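Long-range contacts in extracellular solute-binding protein family 1 (Pseudothermotoga lettingae, PDB 5CI5), which probably serves as the extracellular sugar-binding component of an ABC transporter and holds alpha-D-tagatopyranose in its pocket: residues W109-L119 against M339-K347; Q375-M386 against I401-L412. One frame throughout, in Å; residues are numbered along the deposited sequence.

The two contacts come one after the other along the chain. Contact 1 closes before contact 2 opens. Their centres are 33 Å apart, their nearest atoms are about 14 Å apart, and they do not touch or share a helix or strand. Contact 1 fixes the loop after helix 103-108 to strand 339-340 and helix 343-348. That strand pairs in the mixed sheet with strand 128-138, which carries the pocket residues Tyr-135 and Asp-137. Contact 2 pairs the last two helices, 376-391 and 397-413, beside helices 190-202 and 220-234. Neither contact touches the bound sugar. Each tie to the pocket is indirect: through that strand pairing, and through bonds from helix 376-391 to Glu-190.

Contact 1: W109-L119 against M339-K347; sequences WEGTAQIWPNL and MPTRMDVCK
Arg-342 holds two carboxylates, Glu-110 across the contact and Asp-344 in its own segment. Toward Glu-110 the grip is end-on. Arg-342 NH1 meets Glu-110 OE2 at 2.9 Å. Arg-342 NH2 meets Glu-110 OE1 at 3.2 Å. The carboxylate and guanidinium planes are 22° apart. Toward Asp-344 it is side-on, with NE of Arg-342 3.0 Å from OD1 of Asp-344 and NH2 bonded to OD2. The side chain leaves its backbone pointing away from 109-119, and a bend at chi3 (70°) helps bring the guanidinium back. Gln-114 CB lies over one of its faces. NH1 also donates to the carbonyl of Thr-323. Cut back to an alanine, this residue would probably leave Glu-110 and Asp-344 without their shared positive partner and Thr-323 O without a donor.

The Trp-116 ring is clamped between two selenomethionines. Met-343 CG sits 3.4 Å from the centroid of the six-membered ring of Trp-116, a CH-pi contact, with SE oblique to that ring. On the opposite face of the Trp-116 ring Met-339 CE lies 3.2 Å above the plane, offset toward the rim. At the edge NE1 makes weak bonds to Pro-340 O and Cys-346 SG.

The backbones meet in a single beta bridge, Ile-115 with Arg-342, the N-cap residue of helix 343-348. Met-343 N donates to Gln-114 O at 2.8 Å, and Trp-116 N to Thr-341 O at 3.1 Å. Gln-114 OE1 takes a weak bond from Asp-344 N, and a water links OE1 to Lys-347 NZ.

The loop is tied by charge, backbone bonds and a sandwiched indole to helix 343-348 and strand 339-340, which pairs with 128-138 in the mixed sheet. The arginine probably offsets its two acids, whose closeness would probably be costly without it.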
loop_
_atom_site.group_PDB
_atom_site.type_symbol
_atom_site.label_atom_id
_atom_site.label_comp_id
_atom_site.label_asym_id
_atom_site.label_seq_id
_atom_site.Cartn_x
_atom_site.Cartn_y
_atom_site.Cartn_z
ATOM N N TRP A 109 -22.221 2.322 15.015
ATOM C CA TRP A 109 -21.783 3.456 14.195
ATOM C C TRP A 109 -22.525 3.538 12.860
ATOM O O TRP A 109 -22.571 2.544 12.129
ATOM C CB TRP A 109 -20.276 3.352 13.930
ATOM C CG TRP A 109 -19.719 4.516 13.151
ATOM C CD1 TRP A 109 -19.943 5.843 13.395
ATOM C CD2 TRP A 109 -18.830 4.462 12.029
ATOM N NE1 TRP A 109 -19.261 6.618 12.483
ATOM C CE2 TRP A 109 -18.564 5.794 11.641
ATOM C CE3 TRP A 109 -18.242 3.422 11.310
ATOM C CZ2 TRP A 109 -17.734 6.106 10.564
ATOM C CZ3 TRP A 109 -17.420 3.731 10.244
ATOM C CH2 TRP A 109 -17.182 5.063 9.877
ATOM N N GLU A 110 -23.056 4.731 12.546
ATOM C CA GLU A 110 -23.764 5.000 11.274
ATOM C C GLU A 110 -22.973 4.554 10.072
ATOM O O GLU A 110 -23.522 4.020 9.111
ATOM C CB GLU A 110 -24.063 6.513 11.095
ATOM C CG GLU A 110 -22.815 7.453 11.104
ATOM C CD GLU A 110 -22.107 7.652 9.720
ATOM O OE1 GLU A 110 -22.694 7.360 8.654
ATOM O OE2 GLU A 110 -20.944 8.123 9.713
ATOM N N GLY A 111 -21.664 4.773 10.149
ATOM C CA GLY A 111 -20.784 4.623 9.015
ATOM C C GLY A 111 -20.417 3.202 8.619
ATOM O O GLY A 111 -19.890 2.978 7.524
ATOM N N THR A 112 -20.685 2.236 9.490
ATOM C CA THR A 112 -20.126 0.900 9.305
ATOM C C THR A 112 -20.533 0.280 7.966
ATOM O O THR A 112 -19.699 -0.306 7.270
ATOM C CB THR A 112 -20.537 0.008 10.481
ATOM O OG1 THR A 112 -19.997 0.587 11.684
ATOM C CG2 THR A 112 -20.042 -1.421 10.330
ATOM N N ALA A 113 -21.810 0.415 7.616
ATOM C CA ALA A 113 -22.355 -0.155 6.380
ATOM C C ALA A 113 -21.833 0.531 5.120
ATOM O O ALA A 113 -22.045 0.027 4.015
ATOM C CB ALA A 113 -23.873 -0.098 6.410
ATOM N N GLN A 114 -21.160 1.671 5.278
ATOM C CA GLN A 114 -20.544 2.380 4.142
ATOM C C GLN A 114 -19.104 1.930 3.851
ATOM O O GLN A 114 -18.583 2.230 2.796
ATOM C CB GLN A 114 -20.575 3.890 4.369
ATOM C CG GLN A 114 -21.999 4.482 4.207
ATOM C CD GLN A 114 -22.576 4.164 2.856
ATOM O OE1 GLN A 114 -21.944 4.411 1.833
ATOM N NE2 GLN A 114 -23.772 3.563 2.840
ATOM N N ILE A 115 -18.453 1.205 4.763
ATOM C CA ILE A 115 -17.071 0.771 4.509
ATOM C C ILE A 115 -17.114 -0.304 3.431
ATOM O O ILE A 115 -17.970 -1.213 3.501
ATOM C CB ILE A 115 -16.402 0.230 5.818
ATOM C CG1 ILE A 115 -16.456 1.321 6.897
ATOM C CG2 ILE A 115 -14.980 -0.293 5.581
ATOM C CD1 ILE A 115 -15.700 2.569 6.542
ATOM N N TRP A 116 -16.256 -0.188 2.414
ATOM C CA TRP A 116 -16.178 -1.227 1.388
ATOM C C TRP A 116 -16.014 -2.599 2.049
ATOM O O TRP A 116 -15.123 -2.795 2.857
ATOM C CB TRP A 116 -15.024 -0.988 0.434
ATOM C CG TRP A 116 -15.103 0.255 -0.384
ATOM C CD1 TRP A 116 -14.404 1.398 -0.178
ATOM C CD2 TRP A 116 -15.908 0.474 -1.552
ATOM N NE1 TRP A 116 -14.731 2.326 -1.141
ATOM C CE2 TRP A 116 -15.645 1.777 -2.001
ATOM C CE3 TRP A 116 -16.825 -0.315 -2.262
ATOM C CZ2 TRP A 116 -16.260 2.320 -3.138
ATOM C CZ3 TRP A 116 -17.449 0.238 -3.395
ATOM C CH2 TRP A 116 -17.161 1.534 -3.809
ATOM N N PRO A 117 -16.865 -3.561 1.694
ATOM C CA PRO A 117 -16.883 -4.790 2.499
ATOM C C PRO A 117 -15.657 -5.669 2.394
ATOM O O PRO A 117 -15.441 -6.471 3.322
ATOM C CB PRO A 117 -18.102 -5.558 1.964
ATOM C CG PRO A 117 -18.841 -4.645 1.145
ATOM C CD PRO A 117 -17.967 -3.516 0.722
ATOM N N ASN A 118 -14.895 -5.565 1.308
ATOM C CA ASN A 118 -13.705 -6.363 1.174
ATOM C C ASN A 118 -12.648 -5.904 2.144
ATOM O O ASN A 118 -11.642 -6.573 2.327
ATOM C CB ASN A 118 -13.185 -6.333 -0.266
ATOM C CG ASN A 118 -12.929 -4.925 -0.795
ATOM O OD1 ASN A 118 -13.679 -3.973 -0.513
ATOM N ND2 ASN A 118 -11.884 -4.797 -1.615
ATOM N N LEU A 119 -12.880 -4.769 2.804
ATOM C CA LEU A 119 -11.898 -4.296 3.776
ATOM C C LEU A 119 -12.069 -4.962 5.149
ATOM O O LEU A 119 -11.120 -4.991 5.930
ATOM C CB LEU A 119 -11.980 -2.761 3.931
ATOM C CG LEU A 119 -11.747 -1.999 2.615
ATOM C CD1 LEU A 119 -11.890 -0.478 2.814
ATOM C CD2 LEU A 119 -10.365 -2.351 2.015
HETATM N N MSE A 339 -7.929 6.762 -1.612
HETATM C CA MSE A 339 -9.306 6.362 -1.773
HETATM C C MSE A 339 -10.020 6.285 -0.429
HETATM O O MSE A 339 -9.511 5.662 0.518
HETATM C CB MSE A 339 -9.376 5.008 -2.474
HETATM C CG MSE A 339 -10.764 4.504 -2.734
HETATM SE SE MSE A 339 -10.625 2.924 -3.872
HETATM C CE MSE A 339 -12.302 2.117 -3.497
ATOM N N PRO A 340 -11.204 6.913 -0.338
ATOM C CA PRO A 340 -11.965 6.776 0.900
ATOM C C PRO A 340 -12.382 5.330 1.115
ATOM O O PRO A 340 -12.734 4.650 0.151
ATOM C CB PRO A 340 -13.213 7.662 0.678
ATOM C CG PRO A 340 -12.883 8.568 -0.517
ATOM C CD PRO A 340 -11.818 7.863 -1.296
ATOM N N THR A 341 -12.353 4.873 2.360
ATOM C CA THR A 341 -12.966 3.596 2.715
ATOM C C THR A 341 -14.499 3.669 2.722
ATOM O O THR A 341 -15.136 2.634 2.726
ATOM C CB THR A 341 -12.499 3.113 4.082
ATOM O OG1 THR A 341 -12.820 4.091 5.082
ATOM C CG2 THR A 341 -11.001 2.871 4.041
ATOM N N ARG A 342 -15.067 4.878 2.724
ATOM C CA ARG A 342 -16.526 5.063 2.656
ATOM C C ARG A 342 -17.045 5.087 1.212
ATOM O O ARG A 342 -16.608 5.900 0.398
ATOM C CB ARG A 342 -16.953 6.368 3.320
ATOM C CG ARG A 342 -16.690 6.500 4.828
ATOM C CD ARG A 342 -17.181 7.860 5.312
ATOM N NE ARG A 342 -18.648 7.891 5.268
ATOM C CZ ARG A 342 -19.464 7.808 6.308
ATOM N NH1 ARG A 342 -19.008 7.731 7.553
ATOM N NH2 ARG A 342 -20.777 7.810 6.092
HETATM N N MSE A 343 -18.022 4.230 0.939
HETATM C CA MSE A 343 -18.655 4.129 -0.373
HETATM C C MSE A 343 -19.373 5.428 -0.731
HETATM O O MSE A 343 -19.223 5.923 -1.849
HETATM C CB MSE A 343 -19.639 2.968 -0.409
HETATM C CG MSE A 343 -18.960 1.640 -0.393
HETATM SE SE MSE A 343 -20.171 0.177 -0.762
HETATM C CE MSE A 343 -21.083 0.172 0.935
ATOM N N ASP A 344 -20.122 5.993 0.219
ATOM C CA ASP A 344 -20.889 7.200 -0.096
ATOM C C ASP A 344 -19.964 8.354 -0.517
ATOM O O ASP A 344 -20.287 9.051 -1.467
ATOM C CB ASP A 344 -21.821 7.616 1.048
ATOM C CG ASP A 344 -21.145 7.718 2.423
ATOM O OD1 ASP A 344 -19.895 7.623 2.547
ATOM O OD2 ASP A 344 -21.913 7.927 3.403
ATOM N N VAL A 345 -18.800 8.529 0.112
ATOM C CA VAL A 345 -17.873 9.562 -0.340
ATOM C C VAL A 345 -17.306 9.276 -1.731
ATOM O O VAL A 345 -17.168 10.194 -2.568
ATOM C CB VAL A 345 -16.720 9.735 0.669
ATOM C CG1 VAL A 345 -15.722 10.734 0.188
ATOM C CG2 VAL A 345 -17.270 10.170 2.007
ATOM N N CYS A 346 -16.955 8.016 -1.982
ATOM C CA CYS A 346 -16.446 7.636 -3.291
ATOM C C CYS A 346 -17.462 7.953 -4.385
ATOM O O CYS A 346 -17.093 8.387 -5.472
ATOM C CB CYS A 346 -16.108 6.149 -3.324
ATOM S SG CYS A 346 -14.590 5.706 -2.398
ATOM N N LYS A 347 -18.739 7.747 -4.075
ATOM C CA LYS A 347 -19.802 7.817 -5.063
ATOM C C LYS A 347 -20.295 9.248 -5.236
ATOM O O LYS A 347 -20.720 9.638 -6.331
ATOM C CB LYS A 347 -20.970 6.916 -4.663
ATOM C CG LYS A 347 -20.650 5.419 -4.693
ATOM C CD LYS A 347 -21.687 4.635 -3.925
ATOM C CE LYS A 347 -21.330 3.148 -3.839
ATOM N NZ LYS A 347 -22.377 2.422 -3.048
HETATM O O HOH W 1 -23.011 3.833 -0.695
#

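Contact 2: Q375-M386 against I401-L412; sequences QYPQISEQIQTM and IKIAAENVNKIL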
loop_
_atom_site.group_PDB
_atom_site.type_symbol
_atom_site.label_atom_id
_atom_site.label_comp_id
_atom_site.label_asym_id
_atom_site.label_seq_id
_atom_site.Cartn_x
_atom_site.Cartn_y
_atom_site.Cartn_z
ATOM N N GLN A 375 1.145 -14.235 10.997
ATOM C CA GLN A 375 2.453 -14.563 10.465
ATOM C C GLN A 375 2.878 -13.656 9.300
ATOM O O GLN A 375 4.022 -13.755 8.834
ATOM C CB GLN A 375 2.480 -16.010 9.971
ATOM C CG GLN A 375 2.337 -17.030 11.081
ATOM C CD GLN A 375 0.914 -17.332 11.444
ATOM O OE1 GLN A 375 -0.041 -16.778 10.896
ATOM N NE2 GLN A 375 0.757 -18.242 12.397
ATOM N N TYR A 376 1.973 -12.805 8.800
ATOM C CA TYR A 376 2.237 -12.164 7.518
ATOM C C TYR A 376 3.536 -11.302 7.552
ATOM O O TYR A 376 4.353 -11.375 6.636
ATOM C CB TYR A 376 1.049 -11.328 7.026
ATOM C CG TYR A 376 1.484 -10.603 5.773
ATOM C CD1 TYR A 376 1.734 -11.317 4.603
ATOM C CD2 TYR A 376 1.788 -9.254 5.787
ATOM C CE1 TYR A 376 2.200 -10.695 3.478
ATOM C CE2 TYR A 376 2.266 -8.631 4.656
ATOM C CZ TYR A 376 2.476 -9.353 3.515
ATOM O OH TYR A 376 2.996 -8.753 2.402
ATOM N N PRO A 377 3.742 -10.471 8.586
ATOM C CA PRO A 377 4.965 -9.657 8.500
ATOM C C PRO A 377 6.264 -10.456 8.370
ATOM O O PRO A 377 7.143 -10.069 7.584
ATOM C CB PRO A 377 4.931 -8.861 9.807
ATOM C CG PRO A 377 3.454 -8.655 10.030
ATOM C CD PRO A 377 2.825 -9.986 9.624
ATOM N N GLN A 378 6.366 -11.577 9.081
ATOM C CA GLN A 378 7.513 -12.467 8.926
ATOM C C GLN A 378 7.623 -13.052 7.517
ATOM O O GLN A 378 8.727 -13.243 6.999
ATOM C CB GLN A 378 7.423 -13.616 9.930
ATOM C CG GLN A 378 7.664 -13.220 11.347
ATOM C CD GLN A 378 7.302 -14.368 12.276
ATOM O OE1 GLN A 378 6.195 -14.419 12.812
ATOM N NE2 GLN A 378 8.209 -15.322 12.411
ATOM N N ILE A 379 6.478 -13.386 6.923
ATOM C CA ILE A 379 6.423 -13.907 5.556
ATOM C C ILE A 379 6.932 -12.843 4.562
ATOM O O ILE A 379 7.746 -13.135 3.687
ATOM C CB ILE A 379 4.978 -14.358 5.215
ATOM C CG1 ILE A 379 4.624 -15.600 6.043
ATOM C CG2 ILE A 379 4.812 -14.614 3.700
ATOM C CD1 ILE A 379 3.171 -16.001 5.967
ATOM N N SER A 380 6.480 -11.609 4.723
ATOM C CA SER A 380 6.899 -10.507 3.857
ATOM C C SER A 380 8.419 -10.319 3.936
ATOM O O SER A 380 9.098 -10.134 2.930
ATOM C CB SER A 380 6.173 -9.222 4.232
ATOM O OG SER A 380 6.659 -8.193 3.412
ATOM N N GLU A 381 8.966 -10.436 5.140
ATOM C CA GLU A 381 10.414 -10.379 5.297
ATOM C C GLU A 381 11.135 -11.426 4.425
ATOM O O GLU A 381 12.176 -11.136 3.853
ATOM C CB GLU A 381 10.797 -10.571 6.771
ATOM C CG GLU A 381 12.272 -10.873 7.021
ATOM C CD GLU A 381 13.195 -9.773 6.541
ATOM O OE1 GLU A 381 12.698 -8.653 6.317
ATOM O OE2 GLU A 381 14.421 -10.028 6.394
ATOM N N GLN A 382 10.569 -12.624 4.308
ATOM C CA GLN A 382 11.165 -13.659 3.460
ATOM C C GLN A 382 11.128 -13.311 1.968
ATOM O O GLN A 382 12.069 -13.615 1.223
ATOM C CB GLN A 382 10.475 -14.998 3.689
ATOM C CG GLN A 382 10.685 -15.528 5.092
ATOM C CD GLN A 382 12.157 -15.801 5.351
ATOM O OE1 GLN A 382 12.865 -16.316 4.479
ATOM N NE2 GLN A 382 12.629 -15.401 6.501
ATOM N N ILE A 383 10.046 -12.663 1.545
ATOM C CA ILE A 383 9.881 -12.282 0.152
ATOM C C ILE A 383 10.888 -11.158 -0.171
ATOM O O ILE A 383 11.564 -11.175 -1.210
ATOM C CB ILE A 383 8.430 -11.829 -0.146
ATOM C CG1 ILE A 383 7.437 -12.970 0.139
ATOM C CG2 ILE A 383 8.318 -11.334 -1.575
ATOM C CD1 ILE A 383 7.659 -14.213 -0.706
ATOM N N GLN A 384 11.017 -10.185 0.737
ATOM C CA GLN A 384 11.978 -9.099 0.557
ATOM C C GLN A 384 13.400 -9.662 0.381
ATOM O O GLN A 384 14.140 -9.266 -0.527
ATOM C CB GLN A 384 11.933 -8.141 1.749
ATOM C CG GLN A 384 10.607 -7.374 1.852
ATOM C CD GLN A 384 10.403 -6.729 3.208
ATOM O OE1 GLN A 384 9.283 -6.690 3.741
ATOM N NE2 GLN A 384 11.486 -6.281 3.802
ATOM N N THR A 385 13.783 -10.571 1.272
ATOM C CA THR A 385 15.114 -11.153 1.237
ATOM C C THR A 385 15.348 -11.947 -0.061
ATOM O O THR A 385 16.391 -11.836 -0.692
ATOM C CB THR A 385 15.328 -12.042 2.477
ATOM O OG1 THR A 385 15.283 -11.223 3.657
ATOM C CG2 THR A 385 16.679 -12.785 2.405
HETATM N N MSE A 386 14.343 -12.707 -0.465
HETATM C CA MSE A 386 14.366 -13.466 -1.707
HETATM C C MSE A 386 14.729 -12.553 -2.886
HETATM O O MSE A 386 15.690 -12.814 -3.647
HETATM C CB MSE A 386 13.002 -14.122 -1.917
HETATM C CG MSE A 386 12.904 -14.944 -3.160
HETATM SE SE MSE A 386 11.099 -15.510 -3.478
HETATM C CE MSE A 386 10.316 -13.777 -3.869
ATOM N N ILE A 401 13.988 -18.744 -4.192
ATOM C CA ILE A 401 12.578 -19.052 -4.021
ATOM C C ILE A 401 12.397 -20.347 -3.200
ATOM O O ILE A 401 11.473 -20.438 -2.394
ATOM C CB ILE A 401 11.873 -19.126 -5.418
ATOM C CG1 ILE A 401 10.355 -18.937 -5.294
ATOM C CG2 ILE A 401 12.234 -20.414 -6.147
ATOM C CD1 ILE A 401 9.659 -18.680 -6.644
ATOM N N LYS A 402 13.306 -21.316 -3.358
ATOM C CA LYS A 402 13.321 -22.499 -2.503
ATOM C C LYS A 402 13.449 -22.150 -1.026
ATOM O O LYS A 402 12.641 -22.618 -0.196
ATOM C CB LYS A 402 14.458 -23.436 -2.917
ATOM C CG LYS A 402 14.599 -24.662 -1.998
ATOM C CD LYS A 402 15.836 -25.466 -2.354
ATOM C CE LYS A 402 16.051 -26.634 -1.402
ATOM N NZ LYS A 402 16.442 -26.227 -0.015
ATOM N N ILE A 403 14.454 -21.340 -0.698
ATOM C CA ILE A 403 14.718 -20.935 0.681
ATOM C C ILE A 403 13.561 -20.144 1.266
ATOM O O ILE A 403 13.109 -20.406 2.384
ATOM C CB ILE A 403 16.010 -20.115 0.763
ATOM C CG1 ILE A 403 17.201 -21.050 0.530
ATOM C CG2 ILE A 403 16.120 -19.414 2.131
ATOM C CD1 ILE A 403 18.500 -20.336 0.352
ATOM N N ALA A 404 13.063 -19.172 0.508
ATOM C CA ALA A 404 11.969 -18.352 0.991
ATOM C C ALA A 404 10.739 -19.181 1.322
ATOM O O ALA A 404 10.101 -18.986 2.355
ATOM C CB ALA A 404 11.622 -17.269 -0.051
ATOM N N ALA A 405 10.410 -20.123 0.460
ATOM C CA ALA A 405 9.220 -20.933 0.660
ATOM C C ALA A 405 9.409 -21.865 1.854
ATOM O O ALA A 405 8.497 -22.043 2.652
ATOM C CB ALA A 405 8.892 -21.723 -0.601
ATOM N N GLU A 406 10.591 -22.448 1.973
ATOM C CA GLU A 406 10.891 -23.292 3.125
ATOM C C GLU A 406 10.781 -22.506 4.431
ATOM O O GLU A 406 10.209 -22.985 5.413
ATOM C CB GLU A 406 12.280 -23.928 2.963
ATOM C CG GLU A 406 12.243 -25.056 1.925
ATOM C CD GLU A 406 13.599 -25.628 1.537
ATOM O OE1 GLU A 406 14.648 -25.062 1.904
ATOM O OE2 GLU A 406 13.604 -26.666 0.839
ATOM N N ASN A 407 11.281 -21.274 4.440
ATOM C CA ASN A 407 11.211 -20.454 5.636
ATOM C C ASN A 407 9.780 -20.049 5.946
ATOM O O ASN A 407 9.369 -19.983 7.109
ATOM C CB ASN A 407 12.087 -19.218 5.483
ATOM C CG ASN A 407 13.560 -19.542 5.545
ATOM O OD1 ASN A 407 13.957 -20.631 5.973
ATOM N ND2 ASN A 407 14.388 -18.599 5.108
ATOM N N VAL A 408 9.005 -19.759 4.909
ATOM C CA VAL A 408 7.598 -19.425 5.113
ATOM C C VAL A 408 6.855 -20.630 5.714
ATOM O O VAL A 408 6.025 -20.473 6.617
ATOM C CB VAL A 408 6.948 -18.970 3.798
ATOM C CG1 VAL A 408 5.420 -18.967 3.899
ATOM C CG2 VAL A 408 7.463 -17.588 3.424
ATOM N N ASN A 409 7.152 -21.832 5.241
ATOM C CA ASN A 409 6.460 -22.995 5.783
ATOM C C ASN A 409 6.823 -23.239 7.245
ATOM O O ASN A 409 5.972 -23.683 8.021
ATOM C CB ASN A 409 6.754 -24.237 4.940
ATOM C CG ASN A 409 6.018 -24.222 3.625
ATOM O OD1 ASN A 409 5.022 -23.517 3.461
ATOM N ND2 ASN A 409 6.487 -25.025 2.677
ATOM N N LYS A 410 8.061 -22.940 7.627
ATOM C CA LYS A 410 8.470 -23.066 9.025
ATOM C C LYS A 410 7.757 -22.014 9.888
ATOM O O LYS A 410 7.302 -22.304 10.998
ATOM C CB LYS A 410 9.988 -22.944 9.147
ATOM C CG LYS A 410 10.733 -24.186 8.603
ATOM C CD LYS A 410 12.260 -23.990 8.454
ATOM C CE LYS A 410 12.930 -25.172 7.705
ATOM N NZ LYS A 410 12.830 -26.487 8.434
ATOM N N ILE A 411 7.646 -20.805 9.357
ATOM C CA ILE A 411 6.933 -19.741 10.038
ATOM C C ILE A 411 5.488 -20.153 10.286
ATOM O O ILE A 411 4.950 -19.911 11.374
ATOM C CB ILE A 411 6.985 -18.436 9.205
ATOM C CG1 ILE A 411 8.386 -17.820 9.274
ATOM C CG2 ILE A 411 5.927 -17.438 9.663
ATOM C CD1 ILE A 411 8.686 -16.782 8.165
ATOM N N LEU A 412 4.865 -20.781 9.296
ATOM C CA LEU A 412 3.455 -21.123 9.383
ATOM C C LEU A 412 3.234 -22.327 10.295
ATOM O O LEU A 412 2.137 -22.520 10.815
ATOM C CB LEU A 412 2.884 -21.406 7.999
ATOM C CG LEU A 412 2.741 -20.119 7.168
ATOM C CD1 LEU A 412 2.499 -20.484 5.715
ATOM C CD2 LEU A 412 1.640 -19.210 7.681
HETATM O O HOH W 2 2.995 -20.259 13.106
#
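The side-chain amides of Gln-382 and Asn-407 meet with their planes at 90°. Asn-407 ND2 donates to Gln-382 OE1 at 2.8 Å. The acceptor lies in the amide plane of Asn-407. The donor stands above the carbonyl plane of Gln-382, 44° out of it, and does not follow a lone pair. Asn-407 CB lies 3.4 Å from Gln-382 CD. The Gln-382 chain is bent at chi2 (-63°), which turns its amide toward Asn-407.

Gln-382 is also a knob in a hole formed by Ala-404, Asn-407, Val-408 and Ile-411. Gln-382 CG lies 3.9 Å from Ile-411 CD1, and its CB touches Val-408 CG2. The helix segments 376-386 and 401-412 run antiparallel, with axes 9.2 Å apart at closest approach.

Apolar contacts flank this knob. Met-386, a selenomethionine, sets its SE 3.9 Å from Ala-404 CB and against Ile-401. Ile-379 meets Val-408 through CG2 and Leu-412 through CD1. Ile-411 slides past Gln-375, with CG2 of Ile-411 3.7 Å from CB of Gln-375. A water bridges Gln-375 NE2 and Ile-411 O.

Other sides of helix 376-391 face the rest of the protein. Tyr-376 OH and Ser-380 OG hydrogen-bond to Glu-190, a residue of the tagatose pocket, and Ile-383 packs on helix 190-202. Helix 397-413 thus backs the helix that reaches this pocket residue.

The helical hairpin is held mainly by apolar contacts, some made by the CB and CG atoms of the glutamines. The one direct side-chain hydrogen bond between the two segments joins two neutral amides, so the pairing should depend little on charge.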